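Local coordinates for protein tryptophanyl-tRNA synthetase (Cryptosporidium parvum Iowa II, PDB 3HV0) that probably attaches L-tryptophan to tRNA(Trp) at the expense of ATP, as a class I aminoacyl-tRNA synthetase, and binds tryptophan, at residues N287-Y292 and S349-E354; H253-P258 and L320-E325; L88-L93 and Q353-L358. All blocks are in the same frame, centred on the assembly; numbering follows the deposited sequence.

Interaction 1. Residues N287-Y292 and S349-E354; sequences NKIMKY and SILVQE
Two helices of the helical bundle that follows the Rossmann-type catalytic core of this class I synthetase pack here through Ile289 on one side and Leu351 and Val352 on the other. Helix 282-292 contributes its last turns and helix 344-367 a stretch near its start. Their segment axes approach to 10.0 Å and run roughly antiparallel, at 149°, and the backbones come nearest where Ile289 faces Val352, with CA atoms 7.4 Å apart. Ile289 spreads its two branches over two consecutive residues of the partner helix. With chi1 at -38°, CG1 stands beside the backbone N and meets Val352 CG2 at 3.5 Å, while CG2, on the other branch, lies 4.0 Å from Leu351 CD2. Both neighbours also point their CB toward helix 282-292, and Ile289 meets each of them at a slant, so that methyl and methylene groups alone make up these two contacts. No hydrogen bond joins the segments. Leu351 also rests on Ser316, Tyr319 and Leu320 of helix 315-323, and Ile289 also reaches Ser316, so a third helix closes over this apolar seam. A polar tie runs beside it, a weak hydrogen bond from Lys348 NZ to Ile289 O. Toward solvent the packing thins out. Met290 bends its thioether chain toward the partner helix from an exposed position at the border of the interface; with chi1 and chi2 both near -65°, its terminal CE comes toward the start of the partner segment and ends 4.4 Å from Ser349 N.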
loop_
_atom_site.group_PDB
_atom_site.type_symbol
_atom_site.label_atom_id
_atom_site.label_comp_id
_atom_site.label_asym_id
_atom_site.label_seq_id
_atom_site.Cartn_x
_atom_site.Cartn_y
_atom_site.Cartn_z
ATOM N N ASN A 287 27.265 -31.121 -11.017
ATOM C CA ASN A 287 26.562 -31.880 -9.987
ATOM C C ASN A 287 25.036 -31.897 -10.157
ATOM O O ASN A 287 24.391 -32.930 -9.955
ATOM C CB ASN A 287 26.898 -31.297 -8.620
ATOM C CG ASN A 287 26.633 -32.258 -7.510
ATOM O OD1 ASN A 287 27.483 -33.068 -7.160
ATOM N ND2 ASN A 287 25.441 -32.177 -6.938
ATOM N N LYS A 288 24.466 -30.749 -10.521
ATOM C CA LYS A 288 23.014 -30.618 -10.628
ATOM C C LYS A 288 22.433 -31.284 -11.894
ATOM O O LYS A 288 21.448 -32.016 -11.799
ATOM C CB LYS A 288 22.585 -29.147 -10.496
ATOM C CG LYS A 288 22.633 -28.626 -9.046
ATOM C CD LYS A 288 22.702 -27.095 -8.984
ATOM C CE LYS A 288 22.525 -26.584 -7.561
ATOM N NZ LYS A 288 22.194 -25.138 -7.501
ATOM N N ILE A 289 23.028 -31.065 -13.069
ATOM C CA ILE A 289 22.491 -31.683 -14.296
ATOM C C ILE A 289 22.492 -33.198 -14.148
ATOM O O ILE A 289 21.497 -33.873 -14.434
ATOM C CB ILE A 289 23.306 -31.393 -15.605
ATOM C CG1 ILE A 289 23.859 -29.967 -15.663
ATOM C CG2 ILE A 289 22.421 -31.652 -16.841
ATOM C CD1 ILE A 289 22.791 -28.892 -15.599
ATOM N N MET A 290 23.633 -33.716 -13.701
ATOM C CA MET A 290 23.877 -35.157 -13.688
ATOM C C MET A 290 22.915 -35.870 -12.749
ATOM O O MET A 290 22.473 -36.974 -13.044
ATOM C CB MET A 290 25.335 -35.455 -13.314
ATOM C CG MET A 290 26.348 -34.925 -14.345
ATOM S SD MET A 290 26.311 -35.753 -15.962
ATOM C CE MET A 290 27.572 -34.810 -16.843
ATOM N N LYS A 291 22.570 -35.213 -11.643
ATOM C CA LYS A 291 21.739 -35.812 -10.598
ATOM C C LYS A 291 20.256 -35.441 -10.729
ATOM O O LYS A 291 19.390 -36.307 -10.622
ATOM C CB LYS A 291 22.255 -35.405 -9.208
ATOM N N TYR A 292 19.968 -34.168 -10.977
ATOM C CA TYR A 292 18.589 -33.650 -10.915
ATOM C C TYR A 292 17.938 -33.384 -12.285
ATOM O O TYR A 292 16.735 -33.099 -12.349
ATOM C CB TYR A 292 18.542 -32.343 -10.089
ATOM C CG TYR A 292 18.944 -32.475 -8.625
ATOM C CD1 TYR A 292 18.036 -32.922 -7.668
ATOM C CD2 TYR A 292 20.229 -32.129 -8.196
ATOM C CE1 TYR A 292 18.402 -33.039 -6.323
ATOM C CE2 TYR A 292 20.605 -32.246 -6.855
ATOM C CZ TYR A 292 19.684 -32.702 -5.924
ATOM O OH TYR A 292 20.033 -32.825 -4.593
ATOM N N SER A 349 26.808 -33.102 -20.863
ATOM C CA SER A 349 28.107 -32.431 -20.786
ATOM C C SER A 349 28.117 -31.178 -21.660
ATOM O O SER A 349 28.581 -30.125 -21.228
ATOM C CB SER A 349 29.242 -33.377 -21.178
ATOM O OG SER A 349 30.444 -32.660 -21.396
ATOM N N ILE A 350 27.588 -31.287 -22.874
ATOM C CA ILE A 350 27.492 -30.131 -23.772
ATOM C C ILE A 350 26.753 -28.961 -23.102
ATOM O O ILE A 350 27.186 -27.810 -23.182
ATOM C CB ILE A 350 26.782 -30.497 -25.096
ATOM C CG1 ILE A 350 27.616 -31.507 -25.890
ATOM C CG2 ILE A 350 26.559 -29.254 -25.932
ATOM C CD1 ILE A 350 26.895 -32.132 -27.068
ATOM N N LEU A 351 25.639 -29.277 -22.446
ATOM C CA LEU A 351 24.849 -28.301 -21.671
ATOM C C LEU A 351 25.627 -27.685 -20.508
ATOM O O LEU A 351 25.554 -26.477 -20.284
ATOM C CB LEU A 351 23.587 -28.968 -21.125
ATOM C CG LEU A 351 22.770 -28.179 -20.113
ATOM C CD1 LEU A 351 22.320 -26.850 -20.698
ATOM C CD2 LEU A 351 21.591 -28.998 -19.673
ATOM N N VAL A 352 26.346 -28.524 -19.763
ATOM C CA VAL A 352 27.196 -28.069 -18.653
ATOM C C VAL A 352 28.189 -27.000 -19.109
ATOM O O VAL A 352 28.313 -25.955 -18.460
ATOM C CB VAL A 352 27.982 -29.250 -17.989
ATOM C CG1 VAL A 352 29.113 -28.734 -17.077
ATOM C CG2 VAL A 352 27.029 -30.162 -17.205
ATOM N N GLN A 353 28.871 -27.247 -20.228
ATOM C CA GLN A 353 29.870 -26.301 -20.705
ATOM C C GLN A 353 29.243 -25.035 -21.270
ATOM O O GLN A 353 29.830 -23.960 -21.153
ATOM C CB GLN A 353 30.846 -26.949 -21.695
ATOM C CG GLN A 353 30.552 -26.790 -23.183
ATOM C CD GLN A 353 31.791 -27.065 -24.030
ATOM O OE1 GLN A 353 32.201 -26.227 -24.835
ATOM N NE2 GLN A 353 32.414 -28.233 -23.825
ATOM N N GLU A 354 28.055 -25.158 -21.865
ATOM C CA GLU A 354 27.256 -23.981 -22.258
ATOM C C GLU A 354 26.823 -23.157 -21.046
ATOM O O GLU A 354 26.951 -21.931 -21.042
ATOM C CB GLU A 354 26.021 -24.400 -23.056
ATOM C CG GLU A 354 26.313 -24.783 -24.504
ATOM C CD GLU A 354 26.666 -23.592 -25.401
ATOM O OE1 GLU A 354 26.051 -22.518 -25.271
ATOM O OE2 GLU A 354 27.551 -23.740 -26.263
#

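Interaction 2. Residues H253-P258 and L320-E325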
loop_
_atom_site.group_PDB
_atom_site.type_symbol
_atom_site.label_atom_id
_atom_site.label_comp_id
_atom_site.label_asym_id
_atom_site.label_seq_id
_atom_site.Cartn_x
_atom_site.Cartn_y
_atom_site.Cartn_z
ATOM N N HIS A 253 4.872 -13.181 -23.873
ATOM C CA HIS A 253 4.943 -14.163 -22.802
ATOM C C HIS A 253 5.870 -15.309 -23.126
ATOM O O HIS A 253 5.810 -15.840 -24.226
ATOM C CB HIS A 253 3.575 -14.791 -22.526
ATOM C CG HIS A 253 2.430 -13.833 -22.554
ATOM N ND1 HIS A 253 1.217 -14.154 -23.120
ATOM C CD2 HIS A 253 2.307 -12.569 -22.088
ATOM C CE1 HIS A 253 0.390 -13.134 -22.989
ATOM N NE2 HIS A 253 1.026 -12.158 -22.363
ATOM N N SER A 254 6.653 -15.743 -22.135
ATOM C CA SER A 254 7.592 -16.856 -22.323
ATOM C C SER A 254 7.215 -18.147 -21.598
ATOM O O SER A 254 6.516 -18.140 -20.585
ATOM C CB SER A 254 9.008 -16.459 -21.921
ATOM O OG SER A 254 9.076 -16.147 -20.551
ATOM N N ILE A 255 7.696 -19.253 -22.155
ATOM C CA ILE A 255 7.530 -20.567 -21.569
ATOM C C ILE A 255 8.687 -20.773 -20.594
ATOM O O ILE A 255 9.815 -20.350 -20.870
ATOM C CB ILE A 255 7.519 -21.658 -22.661
ATOM C CG1 ILE A 255 6.932 -22.956 -22.113
ATOM C CG2 ILE A 255 8.910 -21.877 -23.227
ATOM C CD1 ILE A 255 5.414 -22.936 -21.997
ATOM N N PHE A 256 8.410 -21.406 -19.452
ATOM C CA PHE A 256 9.400 -21.480 -18.367
ATOM C C PHE A 256 10.473 -22.528 -18.664
ATOM O O PHE A 256 10.219 -23.538 -19.335
ATOM C CB PHE A 256 8.738 -21.650 -16.971
ATOM C CG PHE A 256 8.268 -23.060 -16.649
ATOM C CD1 PHE A 256 9.065 -23.924 -15.881
ATOM C CD2 PHE A 256 7.011 -23.510 -17.066
ATOM C CE1 PHE A 256 8.633 -25.227 -15.563
ATOM C CE2 PHE A 256 6.570 -24.817 -16.751
ATOM C CZ PHE A 256 7.386 -25.674 -16.000
ATOM N N LEU A 257 11.689 -22.244 -18.198
ATOM C CA LEU A 257 12.822 -23.145 -18.387
ATOM C C LEU A 257 12.540 -24.426 -17.608
ATOM O O LEU A 257 12.316 -24.370 -16.389
ATOM C CB LEU A 257 14.117 -22.503 -17.899
ATOM C CG LEU A 257 15.370 -23.102 -18.522
ATOM C CD1 LEU A 257 15.332 -22.910 -20.018
ATOM C CD2 LEU A 257 16.646 -22.504 -17.917
ATOM N N PRO A 258 12.542 -25.582 -18.310
ATOM C CA PRO A 258 11.963 -26.814 -17.771
ATOM C C PRO A 258 12.543 -27.172 -16.408
ATOM O O PRO A 258 13.769 -27.266 -16.260
ATOM C CB PRO A 258 12.315 -27.871 -18.827
ATOM C CG PRO A 258 13.400 -27.290 -19.623
ATOM C CD PRO A 258 13.250 -25.819 -19.580
ATOM N N LEU A 320 19.302 -26.530 -23.750
ATOM C CA LEU A 320 20.123 -26.143 -24.896
ATOM C C LEU A 320 19.374 -25.336 -25.947
ATOM O O LEU A 320 19.984 -24.569 -26.688
ATOM C CB LEU A 320 20.699 -27.383 -25.572
ATOM C CG LEU A 320 21.728 -28.168 -24.767
ATOM C CD1 LEU A 320 22.006 -29.458 -25.482
ATOM C CD2 LEU A 320 23.008 -27.355 -24.562
ATOM N N ARG A 321 18.057 -25.536 -26.031
ATOM C CA ARG A 321 17.224 -24.767 -26.962
ATOM C C ARG A 321 17.203 -23.275 -26.610
ATOM O O ARG A 321 17.185 -22.429 -27.504
ATOM C CB ARG A 321 15.804 -25.338 -27.003
ATOM C CG ARG A 321 15.753 -26.733 -27.612
ATOM C CD ARG A 321 14.353 -27.288 -27.727
ATOM N NE ARG A 321 13.647 -26.720 -28.872
ATOM C CZ ARG A 321 12.772 -25.718 -28.814
ATOM N NH1 ARG A 321 12.463 -25.142 -27.654
ATOM N NH2 ARG A 321 12.194 -25.288 -29.932
ATOM N N PHE A 322 17.235 -22.974 -25.311
ATOM C CA PHE A 322 17.263 -21.604 -24.806
ATOM C C PHE A 322 18.649 -21.005 -24.988
ATOM O O PHE A 322 18.783 -19.829 -25.321
ATOM C CB PHE A 322 16.913 -21.548 -23.308
ATOM C CG PHE A 322 15.475 -21.867 -22.998
ATOM C CD1 PHE A 322 14.970 -23.142 -23.199
ATOM C CD2 PHE A 322 14.636 -20.909 -22.473
ATOM C CE1 PHE A 322 13.651 -23.454 -22.909
ATOM C CE2 PHE A 322 13.305 -21.218 -22.172
ATOM C CZ PHE A 322 12.817 -22.497 -22.395
ATOM N N LEU A 323 19.679 -21.819 -24.756
ATOM C CA LEU A 323 21.061 -21.332 -24.673
ATOM C C LEU A 323 21.791 -21.266 -26.022
ATOM O O LEU A 323 22.458 -20.276 -26.318
ATOM C CB LEU A 323 21.868 -22.191 -23.688
ATOM C CG LEU A 323 21.799 -21.784 -22.211
ATOM C CD1 LEU A 323 20.378 -21.627 -21.720
ATOM C CD2 LEU A 323 22.525 -22.813 -21.365
ATOM N N MET A 324 21.673 -22.310 -26.840
ATOM C CA MET A 324 22.554 -22.443 -28.004
ATOM C C MET A 324 22.235 -21.470 -29.133
ATOM O O MET A 324 21.259 -21.642 -29.852
ATOM C CB MET A 324 22.583 -23.881 -28.534
ATOM C CG MET A 324 23.612 -24.766 -27.837
ATOM S SD MET A 324 24.292 -26.004 -28.923
ATOM C CE MET A 324 22.792 -26.669 -29.627
ATOM N N GLU A 325 23.090 -20.465 -29.291
ATOM C CA GLU A 325 22.972 -19.500 -30.391
ATOM C C GLU A 325 23.327 -20.098 -31.762
ATOM O O GLU A 325 23.085 -19.464 -32.789
ATOM C CB GLU A 325 23.839 -18.260 -30.107
ATOM C CG GLU A 325 23.180 -17.273 -29.140
ATOM C CD GLU A 325 24.121 -16.741 -28.060
ATOM O OE1 GLU A 325 25.277 -16.376 -28.376
ATOM O OE2 GLU A 325 23.691 -16.684 -26.885
#
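Leu257 places its CD1 methyl over one face of the Phe322 ring. The two side chains slide past each other in opposite directions, the leucine reaching out from the chain that continues beyond strand 250-254 and the phenylalanine projecting from the last turn of helix 315-323. The modelled spacing between methyl and ring is too short to carry weight, so the closeness of this approach is doubtful. Phe322 holds CG beside its backbone N, chi1 -70°, which directs the ring at the extended chain. The Ile255 side chain crosses that of Phe322 at about a right angle: its CG2 methyl lies 4.0 Å from Phe322 CZ, and its carbonyl oxygen reaches the rim of the ring close to the ring plane, with Ile255 O 3.8 Å from Phe322 CE2. Pro258 and Phe322 come at each other from opposite directions, with Pro258 CD 4.1 Å from Phe322 CE1, an oblique approach. The aromatic ring is therefore wedged among three residues of the loop that follows strand 250-254, and Ile55 also touches it. Nearby, Tyr319 of the same helix packs on Leu257 and Pro258, while Ile255 pairs its backbone with Ile55. The segments share no hydrogen bond. Their cohesion comes from dispersion and burial of the phenyl group, with a possible small electrostatic gain where the partly positive ring hydrogens face a carbonyl oxygen, which implies a join between catalytic core and helical bundle that depends on shape more than on charge.

Interaction 3. Residues L88-L93 and Q353-L358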
loop_
_atom_site.group_PDB
_atom_site.type_symbol
_atom_site.label_atom_id
_atom_site.label_comp_id
_atom_site.label_asym_id
_atom_site.label_seq_id
_atom_site.Cartn_x
_atom_site.Cartn_y
_atom_site.Cartn_z
ATOM N N LEU A 88 19.662 -15.191 -8.785
ATOM C CA LEU A 88 18.687 -15.555 -9.809
ATOM C C LEU A 88 19.009 -16.940 -10.362
ATOM O O LEU A 88 20.185 -17.277 -10.527
ATOM C CB LEU A 88 18.684 -14.525 -10.941
ATOM C CG LEU A 88 17.670 -13.369 -10.771
ATOM C CD1 LEU A 88 17.772 -12.676 -9.402
ATOM C CD2 LEU A 88 17.811 -12.360 -11.905
ATOM N N HIS A 89 17.969 -17.742 -10.632
ATOM C CA HIS A 89 18.152 -18.999 -11.387
ATOM C C HIS A 89 18.480 -18.605 -12.820
ATOM O O HIS A 89 18.223 -17.470 -13.242
ATOM C CB HIS A 89 16.900 -19.887 -11.403
ATOM C CG HIS A 89 16.333 -20.189 -10.047
ATOM N ND1 HIS A 89 14.999 -20.018 -9.743
ATOM C CD2 HIS A 89 16.913 -20.666 -8.921
ATOM C CE1 HIS A 89 14.780 -20.373 -8.486
ATOM N NE2 HIS A 89 15.927 -20.770 -7.963
ATOM N N VAL A 90 19.036 -19.533 -13.579
ATOM C CA VAL A 90 19.298 -19.273 -14.985
ATOM C C VAL A 90 17.975 -19.152 -15.750
ATOM O O VAL A 90 17.905 -18.461 -16.780
ATOM C CB VAL A 90 20.213 -20.356 -15.596
ATOM C CG1 VAL A 90 20.554 -20.039 -17.038
ATOM C CG2 VAL A 90 21.499 -20.459 -14.790
ATOM N N GLY A 91 16.927 -19.795 -15.220
ATOM C CA GLY A 91 15.598 -19.741 -15.826
ATOM C C GLY A 91 15.073 -18.324 -15.803
ATOM O O GLY A 91 14.439 -17.866 -16.749
ATOM N N HIS A 92 15.370 -17.626 -14.709
ATOM C CA HIS A 92 14.962 -16.233 -14.522
ATOM C C HIS A 92 15.663 -15.268 -15.431
ATOM O O HIS A 92 15.244 -14.141 -15.528
ATOM C CB HIS A 92 15.190 -15.793 -13.079
ATOM C CG HIS A 92 14.229 -16.399 -12.108
ATOM N ND1 HIS A 92 14.633 -17.136 -11.012
ATOM C CD2 HIS A 92 12.876 -16.379 -12.073
ATOM C CE1 HIS A 92 13.564 -17.539 -10.341
ATOM N NE2 HIS A 92 12.487 -17.101 -10.969
ATOM N N LEU A 93 16.735 -15.690 -16.082
ATOM C CA LEU A 93 17.407 -14.833 -17.057
ATOM C C LEU A 93 16.709 -14.821 -18.413
ATOM O O LEU A 93 17.049 -14.017 -19.277
ATOM C CB LEU A 93 18.851 -15.292 -17.259
ATOM C CG LEU A 93 19.875 -14.976 -16.170
ATOM C CD1 LEU A 93 21.202 -15.603 -16.601
ATOM C CD2 LEU A 93 20.032 -13.470 -15.962
ATOM N N GLN A 353 28.871 -27.247 -20.228
ATOM C CA GLN A 353 29.870 -26.301 -20.705
ATOM C C GLN A 353 29.243 -25.035 -21.270
ATOM O O GLN A 353 29.830 -23.960 -21.153
ATOM C CB GLN A 353 30.846 -26.949 -21.695
ATOM C CG GLN A 353 30.552 -26.790 -23.183
ATOM C CD GLN A 353 31.791 -27.065 -24.030
ATOM O OE1 GLN A 353 32.201 -26.227 -24.835
ATOM N NE2 GLN A 353 32.414 -28.233 -23.825
ATOM N N GLU A 354 28.055 -25.158 -21.865
ATOM C CA GLU A 354 27.256 -23.981 -22.258
ATOM C C GLU A 354 26.823 -23.157 -21.046
ATOM O O GLU A 354 26.951 -21.931 -21.042
ATOM C CB GLU A 354 26.021 -24.400 -23.056
ATOM C CG GLU A 354 26.313 -24.783 -24.504
ATOM C CD GLU A 354 26.666 -23.592 -25.401
ATOM O OE1 GLU A 354 26.051 -22.518 -25.271
ATOM O OE2 GLU A 354 27.551 -23.740 -26.263
ATOM N N LEU A 355 26.308 -23.842 -20.028
ATOM C CA LEU A 355 25.894 -23.193 -18.787
ATOM C C LEU A 355 27.024 -22.431 -18.089
ATOM O O LEU A 355 26.780 -21.360 -17.527
ATOM C CB LEU A 355 25.283 -24.201 -17.805
ATOM C CG LEU A 355 23.800 -24.513 -17.988
ATOM C CD1 LEU A 355 23.321 -25.466 -16.911
ATOM C CD2 LEU A 355 22.975 -23.220 -17.969
ATOM N N VAL A 356 28.245 -22.970 -18.112
ATOM C CA VAL A 356 29.353 -22.333 -17.391
ATOM C C VAL A 356 29.955 -21.178 -18.192
ATOM O O VAL A 356 30.421 -20.197 -17.611
ATOM C CB VAL A 356 30.449 -23.318 -16.979
ATOM C CG1 VAL A 356 29.828 -24.542 -16.321
ATOM C CG2 VAL A 356 31.302 -23.683 -18.162
ATOM N N LYS A 357 29.941 -21.299 -19.519
ATOM C CA LYS A 357 30.250 -20.165 -20.390
ATOM C C LYS A 357 29.284 -19.027 -20.086
ATOM O O LYS A 357 29.712 -17.895 -19.874
ATOM C CB LYS A 357 30.146 -20.554 -21.866
ATOM N N LEU A 358 27.988 -19.338 -20.044
ATOM C CA LEU A 358 26.959 -18.346 -19.702
ATOM C C LEU A 358 27.172 -17.770 -18.305
ATOM O O LEU A 358 27.158 -16.557 -18.108
ATOM C CB LEU A 358 25.565 -18.975 -19.762
ATOM C CG LEU A 358 24.370 -18.051 -19.526
ATOM C CD1 LEU A 358 24.156 -17.149 -20.733
ATOM C CD2 LEU A 358 23.112 -18.849 -19.245
#
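Val90 places CG1 anti to its backbone N, chi1 -177°, and this branch makes the closest approaches to helix 344-367. Leu358 answers with a similar first torsion, -176°, which carries its isobutyl group out toward the valine. The two side chains meet tip to tip, Val90 CG1 lying 3.6 Å from Leu358 CD2. Leu355, one turn earlier, comes in at a slant and adds a second methyl, its CD2 4.1 Å from Val90 CG1, so the valine branch is received between two leucines of the same helical face. Val90 belongs to the sequence His89-Val90-Gly91-His92, the HIGH signature of class I synthetases, which normally serves ATP binding and activation. Within the motif, the Val90 side chain points toward the helical bundle. A type I beta turn from Val90 to Leu93 shapes the loop, closed by the backbone bond from Leu93 N to Val90 O. The loop leads from strand 76-81 into helix 93-106; Val90 also pairs through its backbone with Ile276, and Leu355 continues onto Ile285 and Ile289 of helix 282-292.

Overall arrangement
Helix 344-367 is common to interactions 1 and 3, which meet it along successive turns and touch each other where Ile289 packs on Leu355. Interaction 2 joins this cluster through helix 315-323: Leu320 lies against Leu351, Leu323 against both Leu351 and Leu355, and Leu257 CD2 reaches Gly91 CA at 3.6 Å. All three contacts lack hydrogen bonds across their segments, yet they differ in character. Interaction 3 is buried and purely aliphatic, linking the signature loop to the bundle. Interaction 2, partly buried, turns on an aromatic ring. Interaction 1, farthest from the chain centre, joins helix to helix and shades into solvent at its methionine border.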